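Side-chain contacts in chloromuconate cycloisomerase (Rhodococcus opacus, PDB 4M0X), which belongs to the enolase superfamily, joining an N-terminal domain to a TIM-barrel-like domain that carries a manganese ion: residues A110-R115 against S124-G129; E248-T251 against Q255-A258; S266-K271 against A285-A290; G276-A281 against A311-T316. All coordinates share one frame; numbering follows the deposited sequence.

Interaction 1: A110-R115 against S124-G129. Unlike the reference sequence in segment 110-115: Asp113 (reference Thr), Asp114 (reference Ser), Arg115 (reference Ala).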
loop_
_atom_site.group_PDB
_atom_site.type_symbol
_atom_site.label_atom_id
_atom_site.label_comp_id
_atom_site.label_asym_id
_atom_site.label_seq_id
_atom_site.Cartn_x
_atom_site.Cartn_y
_atom_site.Cartn_z
ATOM N N ALA A 110 22.236 23.276 29.528
ATOM C CA ALA A 110 23.147 24.129 30.275
ATOM C C ALA A 110 23.972 24.984 29.333
ATOM O O ALA A 110 24.163 26.173 29.592
ATOM C CB ALA A 110 24.060 23.297 31.145
ATOM N N LEU A 111 24.470 24.369 28.255
ATOM C CA LEU A 111 25.160 25.072 27.203
ATOM C C LEU A 111 24.384 26.234 26.587
ATOM O O LEU A 111 24.968 27.308 26.342
ATOM C CB LEU A 111 25.559 24.104 26.123
ATOM C CG LEU A 111 27.022 23.712 26.044
ATOM C CD1 LEU A 111 27.847 24.108 27.256
ATOM C CD2 LEU A 111 27.070 22.219 25.764
ATOM N N TRP A 112 23.092 26.041 26.326
ATOM C CA TRP A 112 22.265 27.140 25.831
ATOM C C TRP A 112 22.036 28.240 26.886
ATOM O O TRP A 112 22.096 29.433 26.576
ATOM C CB TRP A 112 20.936 26.643 25.299
ATOM C CG TRP A 112 20.960 26.010 23.947
ATOM C CD1 TRP A 112 20.623 24.723 23.646
ATOM C CD2 TRP A 112 21.267 26.647 22.700
ATOM N NE1 TRP A 112 20.721 24.507 22.295
ATOM C CE2 TRP A 112 21.119 25.670 21.685
ATOM C CE3 TRP A 112 21.642 27.949 22.336
ATOM C CZ2 TRP A 112 21.356 25.945 20.332
ATOM C CZ3 TRP A 112 21.877 28.219 20.980
ATOM C CH2 TRP A 112 21.720 27.215 19.997
ATOM N N ASP A 113 21.770 27.845 28.125
ATOM C CA ASP A 113 21.707 28.805 29.233
ATOM C C ASP A 113 22.973 29.710 29.336
ATOM O O ASP A 113 22.890 30.931 29.442
ATOM C CB ASP A 113 21.482 28.027 30.527
ATOM C CG ASP A 113 21.185 28.926 31.707
ATOM O OD1 ASP A 113 20.100 29.551 31.731
ATOM O OD2 ASP A 113 22.021 28.991 32.633
ATOM N N ASP A 114 24.144 29.072 29.294
ATOM C CA ASP A 114 25.452 29.734 29.187
ATOM C C ASP A 114 25.434 30.745 28.021
ATOM O O ASP A 114 25.855 31.908 28.164
ATOM C CB ASP A 114 26.528 28.655 28.956
ATOM C CG ASP A 114 27.968 29.112 29.306
ATOM O OD1 ASP A 114 28.169 30.204 29.895
ATOM O OD2 ASP A 114 28.926 28.350 28.981
ATOM N N ARG A 115 24.930 30.307 26.872
ATOM C CA ARG A 115 24.965 31.135 25.695
ATOM C C ARG A 115 24.154 32.393 25.945
ATOM O O ARG A 115 24.688 33.506 25.911
ATOM C CB ARG A 115 24.433 30.366 24.498
ATOM C CG ARG A 115 25.075 30.792 23.199
ATOM C CD ARG A 115 26.490 30.263 23.089
ATOM N NE ARG A 115 27.193 31.028 22.075
ATOM C CZ ARG A 115 27.721 32.237 22.267
ATOM N NH1 ARG A 115 27.667 32.822 23.456
ATOM N NH2 ARG A 115 28.299 32.866 21.260
ATOM N N SER A 124 15.084 32.006 24.169
ATOM C CA SER A 124 13.988 32.307 23.237
ATOM C C SER A 124 14.306 33.294 22.115
ATOM O O SER A 124 13.752 33.166 21.040
ATOM C CB SER A 124 12.727 32.740 23.978
ATOM O OG SER A 124 12.969 33.859 24.812
ATOM N N ASP A 125 15.188 34.265 22.353
ATOM C CA ASP A 125 15.758 35.086 21.259
ATOM C C ASP A 125 16.574 34.264 20.284
ATOM O O ASP A 125 16.309 34.282 19.092
ATOM C CB ASP A 125 16.658 36.203 21.755
ATOM C CG ASP A 125 15.895 37.335 22.365
ATOM O OD1 ASP A 125 14.678 37.184 22.623
ATOM O OD2 ASP A 125 16.539 38.384 22.595
ATOM N N LEU A 126 17.562 33.541 20.784
ATOM C CA LEU A 126 18.409 32.748 19.912
ATOM C C LEU A 126 17.541 31.912 18.991
ATOM O O LEU A 126 17.931 31.647 17.852
ATOM C CB LEU A 126 19.387 31.886 20.713
ATOM C CG LEU A 126 20.143 32.689 21.792
ATOM C CD1 LEU A 126 21.229 31.871 22.462
ATOM C CD2 LEU A 126 20.747 33.986 21.272
ATOM N N LEU A 127 16.340 31.565 19.453
ATOM C CA LEU A 127 15.425 30.717 18.687
ATOM C C LEU A 127 14.566 31.430 17.627
ATOM O O LEU A 127 13.901 30.786 16.820
ATOM C CB LEU A 127 14.522 29.934 19.641
ATOM C CG LEU A 127 14.943 28.481 19.889
ATOM C CD1 LEU A 127 16.304 28.387 20.573
ATOM C CD2 LEU A 127 13.889 27.734 20.692
ATOM N N GLY A 128 14.569 32.758 17.632
ATOM C CA GLY A 128 13.618 33.511 16.815
ATOM C C GLY A 128 12.494 34.234 17.563
ATOM O O GLY A 128 11.584 34.768 16.938
ATOM N N GLY A 129 12.568 34.281 18.886
ATOM C CA GLY A 129 11.693 35.169 19.656
ATOM C C GLY A 129 10.376 34.540 20.084
ATOM O O GLY A 129 9.853 33.666 19.395
#
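Leu126 shows how one methyl group can serve two helical neighbours at once: its CD1 touches both the ring edge of Trp112 and the aliphatic base of Arg115. The methyl lies at the edge of the indole, near its plane, beside the benzo part of the ring, with CD1 3.9 Å from Trp112 CE3 and 4.0 Å from Trp112 CZ3. The same CD1 also stands 4.1 Å from Arg115 CG, where the two side chains run roughly at right angles. With CG beside its backbone N (chi1 -49°), Leu126 sends its fork toward helix 101-118, and CD1 leads. Arg115, one of three residues in 110-115 that differ from the reference sequence, offers CB and CG as an apolar surface. Beyond CG its chain bends at chi2 (74°) and leads on to the guanidinium group, whose main partner lies outside this contact: NH2 forms a salt bridge with Asp125 of a second subunit. The helical turn bearing Leu126 ends at once in a Schellman motif: Gly129 N bonds to Ser124 O at 2.7 Å and Gly128 N to Asp125 O, with Gly128 at positive phi. Leu126 also packs on Leu126 of the second subunit, so the contact belongs to a subunit interface as well as to one chain. Within the chain it joins helix 101-118 to the short helix 123-126; helix 101-118 rests on strand 27-40 through Ala110 and Leu111, and Trp112 and Leu127 both reach helix 278-291.

Interaction 2: E248-T251 against Q255-A258; sequences ESVT and QAIA
Gln255 reaches back from its helix across the loop 248-251, and its side chain can be followed atom by atom along that course. CB is 3.5 Å from the carbonyl oxygen Ser249 O, and CG passes the same oxygen at 4.1 Å. With CG beside the backbone N (chi1 -55°) and the chain extended beyond it, the amide is carried on to Thr251. CD still stands near Ser249 O, at 3.7 Å. The amide is probably turned over in the model, which leaves open which of its two terminal atoms is the nitrogen; the atom modelled as Gln255 NE2 lies 2.6 Å from Thr251 OG1 and is also close to Thr251 N. Loop and helix here form one of the strand-to-helix connections of a beta/alpha barrel: strand 244-246 ends just before the manganese ligand Asp247, the chain turns through 248-251, and helix 253-262 sets off along the outside. A second contact is van der Waals packing. Val250 CG1 rests on the backbone and methyl of Ala256, 3.9 Å from Ala256 CA and 4.2 Å from Ala256 CB, while the valine side chain is about 9 Å from the manganese ion. Ser249 contributes its carbonyl to this contact and uses its hydroxyl elsewhere, in hydrogen bonds with the backbone O of Arg227 and the side chain of Gln223.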
loop_
_atom_site.group_PDB
_atom_site.type_symbol
_atom_site.label_atom_id
_atom_site.label_comp_id
_atom_site.label_asym_id
_atom_site.label_seq_id
_atom_site.Cartn_x
_atom_site.Cartn_y
_atom_site.Cartn_z
ATOM N N GLU A 248 5.734 8.938 24.742
ATOM C CA GLU A 248 6.804 7.919 24.727
ATOM C C GLU A 248 7.206 7.477 23.316
ATOM O O GLU A 248 8.331 7.022 23.111
ATOM C CB GLU A 248 6.355 6.648 25.462
ATOM C CG GLU A 248 6.324 6.685 26.983
ATOM C CD GLU A 248 5.013 7.230 27.508
ATOM O OE1 GLU A 248 4.274 7.950 26.751
ATOM O OE2 GLU A 248 4.715 6.942 28.691
ATOM N N SER A 249 6.270 7.569 22.362
ATOM C CA SER A 249 6.496 7.152 20.986
ATOM C C SER A 249 7.286 8.168 20.184
ATOM O O SER A 249 7.876 7.787 19.170
ATOM C CB SER A 249 5.173 6.863 20.275
ATOM O OG SER A 249 4.616 5.607 20.658
ATOM N N VAL A 250 7.263 9.447 20.603
ATOM C CA VAL A 250 8.099 10.496 19.991
ATOM C C VAL A 250 9.201 10.950 20.888
ATOM O O VAL A 250 9.022 11.824 21.740
ATOM C CB VAL A 250 7.392 11.823 19.692
ATOM C CG1 VAL A 250 7.329 12.091 18.191
ATOM C CG2 VAL A 250 6.073 11.960 20.421
ATOM N N THR A 251 10.372 10.404 20.690
ATOM C CA THR A 251 11.473 10.930 21.449
ATOM C C THR A 251 12.544 11.344 20.506
ATOM O O THR A 251 13.497 11.951 20.919
ATOM C CB THR A 251 12.062 9.906 22.394
ATOM O OG1 THR A 251 12.682 8.885 21.605
ATOM C CG2 THR A 251 10.977 9.311 23.292
ATOM N N GLN A 255 11.556 9.161 14.800
ATOM C CA GLN A 255 10.260 8.642 15.250
ATOM C C GLN A 255 9.144 9.577 14.829
ATOM O O GLN A 255 8.097 9.117 14.368
ATOM C CB GLN A 255 10.270 8.442 16.754
ATOM C CG GLN A 255 11.422 7.551 17.138
ATOM C CD GLN A 255 11.419 7.113 18.584
ATOM O OE1 GLN A 255 11.364 5.919 18.862
ATOM N NE2 GLN A 255 11.485 8.061 19.505
ATOM N N ALA A 256 9.390 10.878 14.981
ATOM C CA ALA A 256 8.498 11.909 14.516
ATOM C C ALA A 256 8.090 11.628 13.086
ATOM O O ALA A 256 6.911 11.570 12.771
ATOM C CB ALA A 256 9.171 13.264 14.598
ATOM N N ILE A 257 9.073 11.432 12.225
ATOM C CA ILE A 257 8.806 11.190 10.836
ATOM C C ILE A 257 8.034 9.895 10.612
ATOM O O ILE A 257 7.011 9.890 9.902
ATOM C CB ILE A 257 10.110 11.256 10.026
ATOM C CG1 ILE A 257 10.267 12.697 9.520
ATOM C CG2 ILE A 257 10.135 10.211 8.902
ATOM C CD1 ILE A 257 11.608 12.997 8.866
ATOM N N ALA A 258 8.506 8.810 11.228
ATOM C CA ALA A 258 7.868 7.517 11.074
ATOM C C ALA A 258 6.390 7.575 11.425
ATOM O O ALA A 258 5.559 7.051 10.653
ATOM C CB ALA A 258 8.570 6.471 11.894
#

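Interaction 3: S266-K271 against A285-A290; sequences SAFAIK and AAIAEA
The ring of Phe268 is the one aromatic group here, and two residues of helix 285-290 meet it differently. Ile287 CG2 lies at the ring's edge, near its plane, 4.3 Å from Phe268 CE2. Ala288 approaches more closely, its CB 3.7 Å from Phe268 CD2, but obliquely. The ring therefore extends from the strand to the helix, one ortho-meta side turned to the helix, and it is further packed by Ala256 and Leu259 of helix 253-262. Two residues along the strand, Ile270 makes the second contact with the tip of its longer branch: CD1 is 4.0 Å from Ala285 N and 4.1 Å from Ala285 CB. That branch is carried by CG1, which sits beside the backbone N (chi1 -53°). The partners follow an antiparallel course, Phe268 opposite Ala288 and Ile270 opposite Ala285, in keeping with an angle of 163° between the axes of strand 267-270 and helix segment 285-290, which approach to 9.2 Å. Alanines on the helix let its backbone settle close over two large strand residues, and the side chains that meet are all apolar. Ala267 points away from the helix, and Lys271, just past the strand, forms a salt bridge through NZ with the manganese ligand Asp247. Strand 267-270, helix 278-291 and the parallel strand 294-297, to which Ser266 and Phe268 bond through their backbones, form the beta-alpha-beta crossover that is repeated around a TIM barrel.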
loop_
_atom_site.group_PDB
_atom_site.type_symbol
_atom_site.label_atom_id
_atom_site.label_comp_id
_atom_site.label_asym_id
_atom_site.label_seq_id
_atom_site.Cartn_x
_atom_site.Cartn_y
_atom_site.Cartn_z
ATOM N N SER A 266 -2.393 11.949 16.246
ATOM C CA SER A 266 -2.915 13.283 15.974
ATOM C C SER A 266 -1.974 14.381 16.436
ATOM O O SER A 266 -2.010 15.499 15.878
ATOM C CB SER A 266 -4.279 13.480 16.667
ATOM O OG SER A 266 -5.212 12.516 16.246
ATOM N N ALA A 267 -1.182 14.094 17.474
ATOM C CA ALA A 267 -0.300 15.095 18.061
ATOM C C ALA A 267 1.026 14.587 18.640
ATOM O O ALA A 267 1.242 13.391 18.818
ATOM C CB ALA A 267 -1.042 15.886 19.099
ATOM N N PHE A 268 1.920 15.529 18.922
ATOM C CA PHE A 268 3.135 15.248 19.666
ATOM C C PHE A 268 3.064 15.893 21.032
ATOM O O PHE A 268 2.568 17.010 21.169
ATOM C CB PHE A 268 4.377 15.743 18.911
ATOM C CG PHE A 268 4.629 15.008 17.624
ATOM C CD1 PHE A 268 4.035 13.774 17.381
ATOM C CD2 PHE A 268 5.475 15.530 16.669
ATOM C CE1 PHE A 268 4.262 13.100 16.202
ATOM C CE2 PHE A 268 5.753 14.851 15.503
ATOM C CZ PHE A 268 5.137 13.634 15.259
ATOM N N ALA A 269 3.531 15.181 22.050
ATOM C CA ALA A 269 3.839 15.816 23.317
ATOM C C ALA A 269 5.303 16.223 23.209
ATOM O O ALA A 269 6.171 15.374 23.068
ATOM C CB ALA A 269 3.628 14.837 24.450
ATOM N N ILE A 270 5.575 17.523 23.234
ATOM C CA ILE A 270 6.942 17.999 23.117
ATOM C C ILE A 270 7.567 18.214 24.503
ATOM O O ILE A 270 6.923 18.768 25.399
ATOM C CB ILE A 270 6.992 19.288 22.286
ATOM C CG1 ILE A 270 6.281 19.084 20.941
ATOM C CG2 ILE A 270 8.434 19.765 22.121
ATOM C CD1 ILE A 270 7.012 18.198 19.951
ATOM N N LYS A 271 8.813 17.762 24.682
ATOM C CA LYS A 271 9.492 17.769 25.988
ATOM C C LYS A 271 10.961 17.719 25.705
ATOM O O LYS A 271 11.366 16.892 24.907
ATOM C CB LYS A 271 9.185 16.507 26.784
ATOM C CG LYS A 271 7.827 16.382 27.435
ATOM C CD LYS A 271 7.887 15.325 28.541
ATOM C CE LYS A 271 7.395 13.959 28.088
ATOM N NZ LYS A 271 6.053 13.637 28.650
ATOM N N ALA A 285 9.092 19.404 16.767
ATOM C CA ALA A 285 7.942 20.251 16.620
ATOM C C ALA A 285 7.876 20.751 15.176
ATOM O O ALA A 285 6.781 20.904 14.612
ATOM C CB ALA A 285 7.991 21.406 17.619
ATOM N N ALA A 286 9.032 20.989 14.566
ATOM C CA ALA A 286 9.069 21.423 13.177
ATOM C C ALA A 286 8.416 20.374 12.263
ATOM O O ALA A 286 7.718 20.725 11.301
ATOM C CB ALA A 286 10.498 21.701 12.742
ATOM N N ILE A 287 8.662 19.101 12.580
ATOM C CA ILE A 287 8.056 17.963 11.896
ATOM C C ILE A 287 6.540 17.906 12.132
ATOM O O ILE A 287 5.783 17.700 11.172
ATOM C CB ILE A 287 8.741 16.616 12.256
ATOM C CG1 ILE A 287 10.073 16.501 11.533
ATOM C CG2 ILE A 287 7.904 15.418 11.795
ATOM C CD1 ILE A 287 11.186 15.942 12.388
ATOM N N ALA A 288 6.088 18.121 13.364
ATOM C CA ALA A 288 4.657 18.328 13.565
ATOM C C ALA A 288 4.123 19.390 12.616
ATOM O O ALA A 288 3.224 19.108 11.837
ATOM C CB ALA A 288 4.329 18.650 15.006
ATOM N N GLU A 289 4.697 20.585 12.618
ATOM C CA GLU A 289 4.237 21.608 11.665
ATOM C C GLU A 289 4.187 21.096 10.206
ATOM O O GLU A 289 3.184 21.263 9.492
ATOM C CB GLU A 289 5.114 22.871 11.754
ATOM C CG GLU A 289 4.594 24.107 11.019
ATOM C CD GLU A 289 5.506 25.352 11.100
ATOM O OE1 GLU A 289 5.303 26.239 10.245
ATOM O OE2 GLU A 289 6.410 25.482 11.989
ATOM N N ALA A 290 5.293 20.485 9.775
ATOM C CA ALA A 290 5.480 20.052 8.393
ATOM C C ALA A 290 4.465 19.007 8.009
ATOM O O ALA A 290 4.251 18.773 6.832
ATOM C CB ALA A 290 6.867 19.476 8.218
#

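Interaction 4: G276-A281 against A311-T316; sequences GGLSRA and AQLYGT
The first turn of helix 278-291 meets the last turns of helix 304-316 with CA atoms of Leu278 and Leu313 7.4 Å apart. Between the two helices the two leucine side chains lie alongside one another, pointing opposite ways. Each holds CG anti to its backbone N (chi1 -179° in Leu278, 172° in Leu313). Leu278 CD1 touches Leu313 CD1 at 3.7 Å and comes to 3.9 Å from Leu313 CB, so it lies along the flank of its partner as well as meeting a methyl. The other branch of Leu313 is used too: CD2 rests 3.9 Å from Ala281 CB, one helical turn on from Leu278. The fork of a single leucine thus straddles two positions on the same side of the opposing helix. Behind it the carbonyl Leu313 O is gripped twice, by Thr316 N and by Thr316 OG1, the hydroxyl bond being 2.9 Å long and directed in the carbonyl plane onto a lone pair (C=O...O 134°). Both bonds occur where helix 304-316 comes to its close. On the other segment the chain has just left helix 272-275 through a Schellman motif at Gly276, and Gly277 takes the N-cap position of the new helix. Glu108 of helix 101-118 accepts hydrogen bonds from the first amides, Leu278 N and Ser279 N, and its negative charge probably suits the positive helix end. Ile272 of helix 272-275 packs on Leu278, Ala281 and Leu313 alike, while Val123 of the short helix 123-126 also touches Leu278.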
loop_
_atom_site.group_PDB
_atom_site.type_symbol
_atom_site.label_atom_id
_atom_site.label_comp_id
_atom_site.label_asym_id
_atom_site.label_seq_id
_atom_site.Cartn_x
_atom_site.Cartn_y
_atom_site.Cartn_z
ATOM N N GLY A 276 16.538 14.691 24.194
ATOM C CA GLY A 276 17.957 15.009 24.368
ATOM C C GLY A 276 18.346 16.451 24.087
ATOM O O GLY A 276 19.473 16.713 23.653
ATOM N N GLY A 277 17.411 17.379 24.312
ATOM C CA GLY A 277 17.721 18.807 24.301
ATOM C C GLY A 277 16.838 19.768 23.532
ATOM O O GLY A 277 15.857 19.402 22.889
ATOM N N LEU A 278 17.234 21.025 23.574
ATOM C CA LEU A 278 16.472 22.083 22.981
ATOM C C LEU A 278 16.398 22.042 21.456
ATOM O O LEU A 278 15.353 22.272 20.890
ATOM C CB LEU A 278 17.050 23.407 23.460
ATOM C CG LEU A 278 16.412 24.704 22.991
ATOM C CD1 LEU A 278 14.919 24.683 23.324
ATOM C CD2 LEU A 278 17.126 25.824 23.698
ATOM N N SER A 279 17.501 21.786 20.773
ATOM C CA SER A 279 17.454 21.818 19.315
ATOM C C SER A 279 16.544 20.712 18.806
ATOM O O SER A 279 15.601 20.994 18.069
ATOM C CB SER A 279 18.857 21.742 18.705
ATOM O OG SER A 279 19.557 22.934 19.004
ATOM N N ARG A 280 16.813 19.473 19.243
ATOM C CA ARG A 280 16.049 18.285 18.825
ATOM C C ARG A 280 14.565 18.433 19.117
ATOM O O ARG A 280 13.743 18.210 18.232
ATOM C CB ARG A 280 16.584 17.007 19.467
ATOM C CG ARG A 280 17.999 16.659 19.061
ATOM C CD ARG A 280 18.057 16.413 17.565
ATOM N NE ARG A 280 19.297 15.754 17.175
ATOM C CZ ARG A 280 19.741 15.650 15.918
ATOM N NH1 ARG A 280 19.042 16.156 14.896
ATOM N NH2 ARG A 280 20.902 15.041 15.683
ATOM N N ALA A 281 14.226 18.860 20.340
ATOM C CA ALA A 281 12.825 19.179 20.660
ATOM C C ALA A 281 12.188 20.119 19.625
ATOM O O ALA A 281 11.098 19.797 19.150
ATOM C CB ALA A 281 12.666 19.710 22.075
ATOM N N ALA A 311 9.681 26.422 29.010
ATOM C CA ALA A 311 8.684 27.480 28.852
ATOM C C ALA A 311 9.059 28.401 27.687
ATOM O O ALA A 311 8.206 28.803 26.884
ATOM C CB ALA A 311 8.518 28.270 30.144
ATOM N N GLN A 312 10.344 28.708 27.579
ATOM C CA GLN A 312 10.810 29.535 26.480
ATOM C C GLN A 312 10.624 28.810 25.142
ATOM O O GLN A 312 10.061 29.374 24.203
ATOM C CB GLN A 312 12.250 29.994 26.702
ATOM C CG GLN A 312 12.334 31.241 27.557
ATOM C CD GLN A 312 13.752 31.685 27.827
ATOM O OE1 GLN A 312 14.620 31.622 26.949
ATOM N NE2 GLN A 312 14.000 32.142 29.045
ATOM N N LEU A 313 11.079 27.564 25.065
ATOM C CA LEU A 313 10.834 26.732 23.885
ATOM C C LEU A 313 9.380 26.856 23.431
ATOM O O LEU A 313 9.092 27.293 22.300
ATOM C CB LEU A 313 11.160 25.267 24.182
ATOM C CG LEU A 313 10.766 24.279 23.087
ATOM C CD1 LEU A 313 11.556 24.558 21.810
ATOM C CD2 LEU A 313 11.007 22.858 23.548
ATOM N N TYR A 314 8.470 26.490 24.344
ATOM C CA TYR A 314 7.039 26.450 24.069
ATOM C C TYR A 314 6.533 27.816 23.625
ATOM O O TYR A 314 5.672 27.904 22.767
ATOM C CB TYR A 314 6.266 25.938 25.277
ATOM C CG TYR A 314 6.717 24.591 25.841
ATOM C CD1 TYR A 314 7.622 23.785 25.150
ATOM C CD2 TYR A 314 6.192 24.098 27.052
ATOM C CE1 TYR A 314 8.022 22.556 25.652
ATOM C CE2 TYR A 314 6.595 22.856 27.558
ATOM C CZ TYR A 314 7.517 22.095 26.852
ATOM O OH TYR A 314 7.949 20.859 27.306
ATOM N N GLY A 315 7.077 28.883 24.191
ATOM C CA GLY A 315 6.771 30.221 23.710
ATOM C C GLY A 315 7.325 30.563 22.315
ATOM O O GLY A 315 6.790 31.465 21.641
ATOM N N THR A 316 8.395 29.896 21.873
ATOM C CA THR A 316 8.862 30.152 20.522
ATOM C C THR A 316 8.041 29.367 19.517
ATOM O O THR A 316 8.018 29.687 18.359
ATOM C CB THR A 316 10.378 29.862 20.273
ATOM O OG1 THR A 316 10.618 28.459 20.156
ATOM C CG2 THR A 316 11.281 30.452 21.349
#

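Overall arrangement
The four contacts form a chain of neighbours running from the N-terminal domain toward the manganese site. Interactions 1 and 4 lie 9 Å apart between centres and are tied by a probable hydrogen bond of 2.8 Å from Ser124 N to Gln312 OE1, joining helix 123-126 to helix 304-316. Interactions 3 and 4 share helix 278-291, and Tyr314 OH probably bonds to Ile270 O at 3.0 Å. Interactions 2 and 3, also with centres 9 Å apart, merge where Val250 and Ala256 pack on Phe268, whose side chain is about 11 Å from the manganese ion. Interactions 1 and 2, 24 Å apart between centres, do not touch.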